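Local coordinates for protein PAN2-PAN3 deadenylation complex catalytic subunit pan2 (Neurospora crassa, PDB 4CZW) that probably shortens mRNA poly(A) tails as the catalytic exonuclease subunit of the PAN2-PAN3 deadenylation complex, at residues Q187-H195 / C245-L254; F204-A212 / I225-L235. All coordinates share one frame; numbering follows the deposited sequence.

Interaction 1: Q187-H195 / C245-L254; sequences QIKCMHCQH and CTKCQRYQNL. With ZN (zinc ion), chain C.
This contact is a Cys4 zinc site that joins two CxxC turns, C190 and C193 from 187-195, C245 and C248 from 245-254. All four SG atoms hold the zinc ion; the distance from C193 SG to zinc is 2.2 Å, and the other three are similar. The two turns use their cysteines alike. The first of each pair, C190 and C245, has SG anti to the backbone N (chi1 174° and -180°). In the second, C193 and C248, SG sits between the backbone N and the carbonyl carbon. The backbone N of H192 donates to C190 SG at 3.4 Å, and the N-H of C193 adds a weak bond. These bonds probably temper the negative charge on the sulfur. K247 N gives C245 SG a similar weak bond. Beside the site, the extended chain of K247 passes C193 SG with CD at 3.6 Å, and the same CD meets H195 CB. Q252 bends so that its CG lies 3.7 Å from C190 SG, while its amide group crosses H192 obliquely. With an alanine here CG and the amide are gone, which would probably thin the cover over C190 SG and take away the group beside the H192 ring. Next to the site, M191 N donates to N253 O at 3.0 Å. C190 and L254 form a non-hydrogen-bonded antiparallel pair, where L254 CD2 packs on C190 CA and L254 CD1 lies 3.8 Å from I188 CG2. A G1 beta bulge at Q249 and R250, facing C245, shapes the second turn. Paired CxxC turns sharing one zinc are typical of a zinc ribbon.

Interaction 2: F204-A212 / I225-L235; sequences FVNKLCYPA and ITFSQVLKAGL
This is an apolar contact between an extended segment and one helix, inside the ubiquitin-protease-like domain. Residues 206-211 run along helix 227-235 and the residue I225 ahead of it. No direct hydrogen bond joins the two segments. V230 is central. Its CG1 lies 3.6 Å from L208 CB and 3.7 Å from Y210 CE1, and it also meets the backbone O of C209. V230 CG1 is anti to its backbone N (chi1 173°), which turns this methyl to the extended segment. L208 crosses V230 at about a right angle, and its CD1 reaches F227 CE1 at 4.1 Å. C209 CB rests near A233 CB at 4.0 Å. G234 lies against K207 O and L208; a CB here would probably meet that oxygen. Further along, L235 CD2 packs on the amide of N206, whose OD1 is hydrogen-bonded to T182 OG1. One water accepts from N206 ND2 and K207 N and donates to G234 O, so it bridges the segments. At the other end P211 and I225 lie alongside each other, running opposite ways, with P211 CG 3.9 Å from I225 CD1. The helix starts with a capping box of T226 and Q229, in which the Q229 N to T226 OG1 bond is weak. Around the contact, helix 276-282 covers L208, Y210, I225 and F227, strand 300-305 touches F227, L231 and L235, and strand 206-207 pairs in parallel with strand 266-270.

Interaction 2 is nested along the chain within the loop that interaction 1 closes. Both belong to the ubiquitin-protease-like domain, predicted to be catalytically inactive and to act as a scaffold. Strands 183-190 and 196-201 lead to and from the first zinc turn, and the chain then enters 204-212. After helix 227-235, strand 238-245 runs back out to the second turn, and strand 250-262 returns. The centres are about 29 Å apart and the nearest atoms about 11 Å. Zinc holds the outer contact, apolar side chains and one bridging water the inner one. The catalytic metal site, assigned by similarity to D445, E447, D554 and D607, lies in the exonuclease domain; neither contact contributes to it.

Interaction 1: Q187-H195 / C245-L254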
loop_
_atom_site.group_PDB
_atom_site.type_symbol
_atom_site.label_atom_id
_atom_site.label_comp_id
_atom_site.label_asym_id
_atom_site.label_seq_id
_atom_site.Cartn_x
_atom_site.Cartn_y
_atom_site.Cartn_z
ATOM N N GLN A 187 -20.392 -9.089 -29.231
ATOM C CA GLN A 187 -21.233 -9.093 -30.419
ATOM C C GLN A 187 -22.047 -10.380 -30.476
ATOM O O GLN A 187 -21.508 -11.458 -30.732
ATOM C CB GLN A 187 -20.391 -8.944 -31.687
ATOM C CG GLN A 187 -21.181 -9.132 -32.974
ATOM C CD GLN A 187 -20.299 -9.155 -34.207
ATOM O OE1 GLN A 187 -19.492 -8.251 -34.425
ATOM N NE2 GLN A 187 -20.445 -10.196 -35.019
ATOM N N ILE A 188 -23.346 -10.261 -30.229
ATOM C CA ILE A 188 -24.238 -11.413 -30.243
ATOM C C ILE A 188 -24.976 -11.511 -31.574
ATOM O O ILE A 188 -25.871 -10.715 -31.860
ATOM C CB ILE A 188 -25.257 -11.346 -29.093
ATOM C CG1 ILE A 188 -24.534 -11.183 -27.755
ATOM C CG2 ILE A 188 -26.134 -12.587 -29.087
ATOM C CD1 ILE A 188 -25.462 -11.087 -26.565
ATOM N N LYS A 189 -24.592 -12.489 -32.387
ATOM C CA LYS A 189 -25.179 -12.658 -33.709
ATOM C C LYS A 189 -26.069 -13.893 -33.788
ATOM O O LYS A 189 -25.646 -14.997 -33.445
ATOM C CB LYS A 189 -24.081 -12.742 -34.772
ATOM C CG LYS A 189 -24.593 -13.059 -36.168
ATOM C CD LYS A 189 -23.452 -13.265 -37.153
ATOM C CE LYS A 189 -22.636 -11.996 -37.334
ATOM N NZ LYS A 189 -21.555 -12.168 -38.344
ATOM N N CYS A 190 -27.305 -13.700 -34.237
ATOM C CA CYS A 190 -28.200 -14.815 -34.514
ATOM C C CYS A 190 -27.665 -15.597 -35.707
ATOM O O CYS A 190 -27.373 -15.020 -36.750
ATOM C CB CYS A 190 -29.623 -14.321 -34.787
ATOM S SG CYS A 190 -30.791 -15.608 -35.307
HETATM N N MSE A 191 -27.530 -16.909 -35.552
HETATM C CA MSE A 191 -26.950 -17.732 -36.608
HETATM C C MSE A 191 -27.970 -18.106 -37.682
HETATM O O MSE A 191 -27.676 -18.903 -38.572
HETATM C CB MSE A 191 -26.327 -18.996 -36.014
HETATM C CG MSE A 191 -25.171 -18.725 -35.065
HETATM SE SE MSE A 191 -24.294 -20.356 -34.465
HETATM C CE MSE A 191 -23.682 -21.019 -36.193
ATOM N N HIS A 192 -29.164 -17.526 -37.603
ATOM C CA HIS A 192 -30.201 -17.792 -38.595
ATOM C C HIS A 192 -30.412 -16.593 -39.516
ATOM O O HIS A 192 -30.231 -16.696 -40.729
ATOM C CB HIS A 192 -31.518 -18.165 -37.913
ATOM C CG HIS A 192 -32.568 -18.660 -38.860
ATOM N ND1 HIS A 192 -32.477 -19.876 -39.502
ATOM C CD2 HIS A 192 -33.729 -18.101 -39.277
ATOM C CE1 HIS A 192 -33.538 -20.047 -40.272
ATOM N NE2 HIS A 192 -34.312 -18.984 -40.153
ATOM N N CYS A 193 -30.795 -15.458 -38.937
ATOM C CA CYS A 193 -31.069 -14.255 -39.718
ATOM C C CYS A 193 -29.895 -13.281 -39.697
ATOM O O CYS A 193 -30.001 -12.159 -40.195
ATOM C CB CYS A 193 -32.331 -13.559 -39.204
ATOM S SG CYS A 193 -32.204 -12.934 -37.517
ATOM N N GLN A 194 -28.784 -13.718 -39.108
ATOM C CA GLN A 194 -27.536 -12.954 -39.080
ATOM C C GLN A 194 -27.682 -11.575 -38.432
ATOM O O GLN A 194 -26.907 -10.663 -38.719
ATOM C CB GLN A 194 -26.975 -12.803 -40.498
ATOM C CG GLN A 194 -26.921 -14.107 -41.278
ATOM C CD GLN A 194 -26.204 -15.210 -40.525
ATOM O OE1 GLN A 194 -25.138 -14.993 -39.947
ATOM N NE2 GLN A 194 -26.790 -16.403 -40.523
ATOM N N HIS A 195 -28.669 -11.431 -37.552
ATOM C CA HIS A 195 -28.884 -10.173 -36.845
ATOM C C HIS A 195 -27.912 -10.036 -35.679
ATOM O O HIS A 195 -27.685 -10.990 -34.936
ATOM C CB HIS A 195 -30.326 -10.074 -36.345
ATOM C CG HIS A 195 -30.614 -8.821 -35.578
ATOM N ND1 HIS A 195 -30.538 -7.567 -36.146
ATOM C CD2 HIS A 195 -30.976 -8.627 -34.288
ATOM C CE1 HIS A 195 -30.842 -6.655 -35.239
ATOM N NE2 HIS A 195 -31.112 -7.273 -34.103
ATOM N N CYS A 245 -34.180 -14.467 -30.390
ATOM C CA CYS A 245 -33.842 -13.432 -31.359
ATOM C C CYS A 245 -35.069 -12.591 -31.683
ATOM O O CYS A 245 -36.097 -13.115 -32.112
ATOM C CB CYS A 245 -33.270 -14.043 -32.638
ATOM S SG CYS A 245 -32.819 -12.811 -33.885
ATOM N N THR A 246 -34.954 -11.284 -31.478
ATOM C CA THR A 246 -36.079 -10.376 -31.660
ATOM C C THR A 246 -36.500 -10.250 -33.122
ATOM O O THR A 246 -37.656 -9.945 -33.415
ATOM C CB THR A 246 -35.757 -8.972 -31.114
ATOM O OG1 THR A 246 -34.582 -8.464 -31.759
ATOM C CG2 THR A 246 -35.519 -9.029 -29.614
ATOM N N LYS A 247 -35.567 -10.488 -34.038
ATOM C CA LYS A 247 -35.855 -10.330 -35.460
ATOM C C LYS A 247 -36.712 -11.475 -35.996
ATOM O O LYS A 247 -37.820 -11.247 -36.482
ATOM C CB LYS A 247 -34.560 -10.224 -36.267
ATOM C CG LYS A 247 -34.782 -9.794 -37.710
ATOM C CD LYS A 247 -33.473 -9.656 -38.470
ATOM C CE LYS A 247 -33.721 -9.220 -39.907
ATOM N NZ LYS A 247 -32.463 -9.156 -40.700
ATOM N N CYS A 248 -36.204 -12.700 -35.907
ATOM C CA CYS A 248 -36.944 -13.856 -36.411
ATOM C C CYS A 248 -37.875 -14.441 -35.347
ATOM O O CYS A 248 -38.412 -15.536 -35.518
ATOM C CB CYS A 248 -35.983 -14.929 -36.935
ATOM S SG CYS A 248 -34.600 -15.343 -35.850
ATOM N N GLN A 249 -38.051 -13.701 -34.254
ATOM C CA GLN A 249 -39.092 -13.976 -33.261
ATOM C C GLN A 249 -39.063 -15.378 -32.655
ATOM O O GLN A 249 -40.112 -15.930 -32.322
ATOM C CB GLN A 249 -40.470 -13.732 -33.884
ATOM C CG GLN A 249 -40.790 -12.269 -34.140
ATOM C CD GLN A 249 -41.239 -11.545 -32.887
ATOM O OE1 GLN A 249 -40.504 -10.731 -32.329
ATOM N NE2 GLN A 249 -42.455 -11.836 -32.440
ATOM N N ARG A 250 -37.874 -15.952 -32.503
ATOM C CA ARG A 250 -37.756 -17.275 -31.897
ATOM C C ARG A 250 -36.362 -17.538 -31.339
ATOM O O ARG A 250 -35.417 -16.800 -31.619
ATOM C CB ARG A 250 -38.121 -18.362 -32.910
ATOM C CG ARG A 250 -37.240 -18.387 -34.146
ATOM C CD ARG A 250 -37.610 -19.551 -35.050
ATOM N NE ARG A 250 -37.465 -20.834 -34.369
ATOM C CZ ARG A 250 -37.774 -22.008 -34.909
ATOM N NH1 ARG A 250 -38.252 -22.066 -36.146
ATOM N NH2 ARG A 250 -37.608 -23.125 -34.214
ATOM N N TYR A 251 -36.247 -18.599 -30.546
ATOM C CA TYR A 251 -34.976 -18.978 -29.940
ATOM C C TYR A 251 -34.061 -19.648 -30.959
ATOM O O TYR A 251 -34.427 -20.647 -31.577
ATOM C CB TYR A 251 -35.209 -19.906 -28.745
ATOM C CG TYR A 251 -35.954 -19.251 -27.604
ATOM C CD1 TYR A 251 -37.343 -19.212 -27.589
ATOM C CD2 TYR A 251 -35.270 -18.672 -26.544
ATOM C CE1 TYR A 251 -38.028 -18.613 -26.550
ATOM C CE2 TYR A 251 -35.948 -18.071 -25.500
ATOM C CZ TYR A 251 -37.326 -18.044 -25.508
ATOM O OH TYR A 251 -38.006 -17.448 -24.471
ATOM N N GLN A 252 -32.869 -19.085 -31.128
ATOM C CA GLN A 252 -31.898 -19.604 -32.083
ATOM C C GLN A 252 -30.539 -19.803 -31.426
ATOM O O GLN A 252 -30.324 -19.394 -30.285
ATOM C CB GLN A 252 -31.758 -18.655 -33.276
ATOM C CG GLN A 252 -33.068 -18.235 -33.926
ATOM C CD GLN A 252 -33.603 -19.267 -34.902
ATOM O OE1 GLN A 252 -33.353 -20.463 -34.763
ATOM N NE2 GLN A 252 -34.341 -18.801 -35.903
ATOM N N ASN A 253 -29.624 -20.437 -32.153
ATOM C CA ASN A 253 -28.231 -20.490 -31.733
ATOM C C ASN A 253 -27.590 -19.121 -31.927
ATOM O O ASN A 253 -27.652 -18.550 -33.015
ATOM C CB ASN A 253 -27.461 -21.557 -32.515
ATOM C CG ASN A 253 -27.821 -22.967 -32.090
ATOM O OD1 ASN A 253 -28.118 -23.221 -30.923
ATOM N ND2 ASN A 253 -27.793 -23.896 -33.039
ATOM N N LEU A 254 -26.985 -18.591 -30.870
ATOM C CA LEU A 254 -26.410 -17.253 -30.928
ATOM C C LEU A 254 -24.886 -17.287 -30.880
ATOM O O LEU A 254 -24.294 -17.854 -29.960
ATOM C CB LEU A 254 -26.951 -16.390 -29.787
ATOM C CG LEU A 254 -28.473 -16.253 -29.699
ATOM C CD1 LEU A 254 -28.858 -15.261 -28.612
ATOM C CD2 LEU A 254 -29.066 -15.844 -31.038
HETATM ZN ZN ZN C . -32.594 -14.185 -35.689
#

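Interaction 2: F204-A212 / I225-L235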
loop_
_atom_site.group_PDB
_atom_site.type_symbol
_atom_site.label_atom_id
_atom_site.label_comp_id
_atom_site.label_asym_id
_atom_site.label_seq_id
_atom_site.Cartn_x
_atom_site.Cartn_y
_atom_site.Cartn_z
ATOM N N PHE A 204 -11.578 -5.444 -15.550
ATOM C CA PHE A 204 -10.428 -4.840 -14.886
ATOM C C PHE A 204 -9.262 -5.821 -14.839
ATOM O O PHE A 204 -8.116 -5.455 -15.106
ATOM C CB PHE A 204 -10.787 -4.388 -13.468
ATOM C CG PHE A 204 -11.748 -3.235 -13.420
ATOM C CD1 PHE A 204 -11.333 -1.958 -13.761
ATOM C CD2 PHE A 204 -13.061 -3.424 -13.021
ATOM C CE1 PHE A 204 -12.213 -0.892 -13.712
ATOM C CE2 PHE A 204 -13.945 -2.362 -12.970
ATOM C CZ PHE A 204 -13.519 -1.095 -13.317
ATOM N N VAL A 205 -9.565 -7.069 -14.497
ATOM C CA VAL A 205 -8.554 -8.114 -14.405
ATOM C C VAL A 205 -8.929 -9.306 -15.282
ATOM O O VAL A 205 -10.041 -9.824 -15.195
ATOM C CB VAL A 205 -8.366 -8.591 -12.951
ATOM C CG1 VAL A 205 -7.317 -9.690 -12.883
ATOM C CG2 VAL A 205 -7.981 -7.423 -12.054
ATOM N N ASN A 206 -7.998 -9.737 -16.126
ATOM C CA ASN A 206 -8.245 -10.858 -17.024
ATOM C C ASN A 206 -7.807 -12.195 -16.436
ATOM O O ASN A 206 -6.977 -12.245 -15.527
ATOM C CB ASN A 206 -7.544 -10.628 -18.362
ATOM C CG ASN A 206 -8.208 -9.546 -19.187
ATOM O OD1 ASN A 206 -7.797 -8.386 -19.161
ATOM N ND2 ASN A 206 -9.247 -9.921 -19.924
ATOM N N LYS A 207 -8.376 -13.276 -16.959
ATOM C CA LYS A 207 -8.053 -14.621 -16.498
ATOM C C LYS A 207 -7.452 -15.453 -17.625
ATOM O O LYS A 207 -7.942 -15.426 -18.752
ATOM C CB LYS A 207 -9.301 -15.315 -15.948
ATOM C CG LYS A 207 -10.002 -14.562 -14.832
ATOM C CD LYS A 207 -11.244 -15.307 -14.367
ATOM C CE LYS A 207 -11.975 -14.547 -13.273
ATOM N NZ LYS A 207 -13.194 -15.271 -12.819
ATOM N N LEU A 208 -6.391 -16.190 -17.317
ATOM C CA LEU A 208 -5.749 -17.050 -18.304
ATOM C C LEU A 208 -6.646 -18.232 -18.658
ATOM O O LEU A 208 -7.486 -18.646 -17.860
ATOM C CB LEU A 208 -4.396 -17.547 -17.791
ATOM C CG LEU A 208 -3.324 -16.483 -17.544
ATOM C CD1 LEU A 208 -1.991 -17.132 -17.201
ATOM C CD2 LEU A 208 -3.185 -15.565 -18.748
ATOM N N CYS A 209 -6.463 -18.770 -19.859
ATOM C CA CYS A 209 -7.267 -19.893 -20.328
ATOM C C CYS A 209 -6.390 -20.961 -20.975
ATOM O O CYS A 209 -5.537 -20.655 -21.809
ATOM C CB CYS A 209 -8.333 -19.412 -21.313
ATOM S SG CYS A 209 -9.468 -20.700 -21.876
ATOM N N TYR A 210 -6.608 -22.215 -20.591
ATOM C CA TYR A 210 -5.784 -23.320 -21.072
ATOM C C TYR A 210 -6.578 -24.282 -21.952
ATOM O O TYR A 210 -7.767 -24.501 -21.722
ATOM C CB TYR A 210 -5.171 -24.074 -19.888
ATOM C CG TYR A 210 -4.436 -23.182 -18.915
ATOM C CD1 TYR A 210 -3.118 -22.807 -19.145
ATOM C CD2 TYR A 210 -5.060 -22.713 -17.766
ATOM C CE1 TYR A 210 -2.443 -21.990 -18.257
ATOM C CE2 TYR A 210 -4.392 -21.897 -16.874
ATOM C CZ TYR A 210 -3.085 -21.538 -17.124
ATOM O OH TYR A 210 -2.417 -20.725 -16.236
ATOM N N PRO A 211 -5.917 -24.861 -22.967
ATOM C CA PRO A 211 -6.554 -25.820 -23.877
ATOM C C PRO A 211 -6.745 -27.197 -23.247
ATOM O O PRO A 211 -6.514 -27.359 -22.046
ATOM C CB PRO A 211 -5.571 -25.892 -25.046
ATOM C CG PRO A 211 -4.250 -25.603 -24.425
ATOM C CD PRO A 211 -4.521 -24.585 -23.352
ATOM N N ALA A 212 -7.160 -28.167 -24.060
ATOM C CA ALA A 212 -7.378 -29.543 -23.616
ATOM C C ALA A 212 -8.331 -29.618 -22.427
ATOM O O ALA A 212 -8.353 -30.609 -21.696
ATOM C CB ALA A 212 -6.048 -30.207 -23.272
ATOM N N ILE A 225 2.776 -25.368 -26.062
ATOM C CA ILE A 225 1.814 -24.350 -25.665
ATOM C C ILE A 225 2.548 -23.180 -25.017
ATOM O O ILE A 225 3.247 -23.356 -24.020
ATOM C CB ILE A 225 0.767 -24.908 -24.683
ATOM C CG1 ILE A 225 0.308 -26.299 -25.124
ATOM C CG2 ILE A 225 -0.412 -23.954 -24.560
ATOM C CD1 ILE A 225 -0.634 -26.969 -24.147
ATOM N N THR A 226 2.392 -21.990 -25.588
ATOM C CA THR A 226 3.116 -20.819 -25.103
ATOM C C THR A 226 2.243 -19.923 -24.231
ATOM O O THR A 226 1.017 -20.045 -24.227
ATOM C CB THR A 226 3.676 -19.984 -26.269
ATOM O OG1 THR A 226 2.595 -19.428 -27.027
ATOM C CG2 THR A 226 4.535 -20.849 -27.178
ATOM N N PHE A 227 2.888 -19.023 -23.493
ATOM C CA PHE A 227 2.185 -18.078 -22.632
ATOM C C PHE A 227 1.386 -17.077 -23.457
ATOM O O PHE A 227 0.318 -16.627 -23.042
ATOM C CB PHE A 227 3.177 -17.346 -21.723
ATOM C CG PHE A 227 2.554 -16.249 -20.903
ATOM C CD1 PHE A 227 1.847 -16.543 -19.749
ATOM C CD2 PHE A 227 2.684 -14.922 -21.284
ATOM C CE1 PHE A 227 1.276 -15.537 -18.994
ATOM C CE2 PHE A 227 2.113 -13.911 -20.533
ATOM C CZ PHE A 227 1.409 -14.219 -19.386
ATOM N N SER A 228 1.915 -16.730 -24.627
ATOM C CA SER A 228 1.252 -15.796 -25.528
ATOM C C SER A 228 -0.089 -16.352 -26.000
ATOM O O SER A 228 -1.061 -15.612 -26.150
ATOM C CB SER A 228 2.147 -15.484 -26.730
ATOM O OG SER A 228 3.360 -14.878 -26.318
ATOM N N GLN A 229 -0.130 -17.661 -26.228
ATOM C CA GLN A 229 -1.353 -18.331 -26.654
ATOM C C GLN A 229 -2.370 -18.405 -25.520
ATOM O O GLN A 229 -3.572 -18.259 -25.742
ATOM C CB GLN A 229 -1.037 -19.736 -27.170
ATOM C CG GLN A 229 -0.238 -19.759 -28.463
ATOM C CD GLN A 229 0.309 -21.136 -28.785
ATOM O OE1 GLN A 229 0.333 -22.022 -27.930
ATOM N NE2 GLN A 229 0.751 -21.323 -30.023
ATOM N N VAL A 230 -1.880 -18.635 -24.306
ATOM C CA VAL A 230 -2.739 -18.712 -23.130
ATOM C C VAL A 230 -3.333 -17.342 -22.810
ATOM O O VAL A 230 -4.504 -17.229 -22.445
ATOM C CB VAL A 230 -1.967 -19.253 -21.907
ATOM C CG1 VAL A 230 -2.813 -19.162 -20.647
ATOM C CG2 VAL A 230 -1.531 -20.690 -22.154
ATOM N N LEU A 231 -2.518 -16.302 -22.962
ATOM C CA LEU A 231 -2.972 -14.932 -22.751
ATOM C C LEU A 231 -4.036 -14.542 -23.774
ATOM O O LEU A 231 -5.057 -13.946 -23.425
ATOM C CB LEU A 231 -1.793 -13.960 -22.822
ATOM C CG LEU A 231 -2.137 -12.471 -22.756
ATOM C CD1 LEU A 231 -2.902 -12.151 -21.483
ATOM C CD2 LEU A 231 -0.880 -11.626 -22.854
ATOM N N LYS A 232 -3.786 -14.879 -25.035
ATOM C CA LYS A 232 -4.722 -14.588 -26.115
ATOM C C LYS A 232 -6.060 -15.287 -25.896
ATOM O O LYS A 232 -7.122 -14.701 -26.109
ATOM C CB LYS A 232 -4.128 -15.005 -27.462
ATOM C CG LYS A 232 -5.117 -14.962 -28.616
ATOM C CD LYS A 232 -4.469 -15.389 -29.922
ATOM C CE LYS A 232 -5.486 -15.427 -31.051
ATOM N NZ LYS A 232 -6.172 -14.117 -31.228
ATOM N N ALA A 233 -5.998 -16.543 -25.464
ATOM C CA ALA A 233 -7.199 -17.331 -25.218
ATOM C C ALA A 233 -8.003 -16.768 -24.050
ATOM O O ALA A 233 -9.227 -16.889 -24.012
ATOM C CB ALA A 233 -6.833 -18.783 -24.959
ATOM N N GLY A 234 -7.305 -16.154 -23.101
ATOM C CA GLY A 234 -7.951 -15.582 -21.934
ATOM C C GLY A 234 -8.683 -14.291 -22.242
ATOM O O GLY A 234 -9.814 -14.090 -21.801
ATOM N N LEU A 235 -8.034 -13.415 -23.002
ATOM C CA LEU A 235 -8.613 -12.125 -23.363
ATOM C C LEU A 235 -9.854 -12.283 -24.239
ATOM O O LEU A 235 -10.873 -11.631 -24.010
ATOM C CB LEU A 235 -7.575 -11.259 -24.080
ATOM C CG LEU A 235 -6.429 -10.718 -23.222
ATOM C CD1 LEU A 235 -5.281 -10.240 -24.091
ATOM C CD2 LEU A 235 -6.923 -9.588 -22.339
HETATM O O HOH W 1 -10.054 -12.529 -19.281
#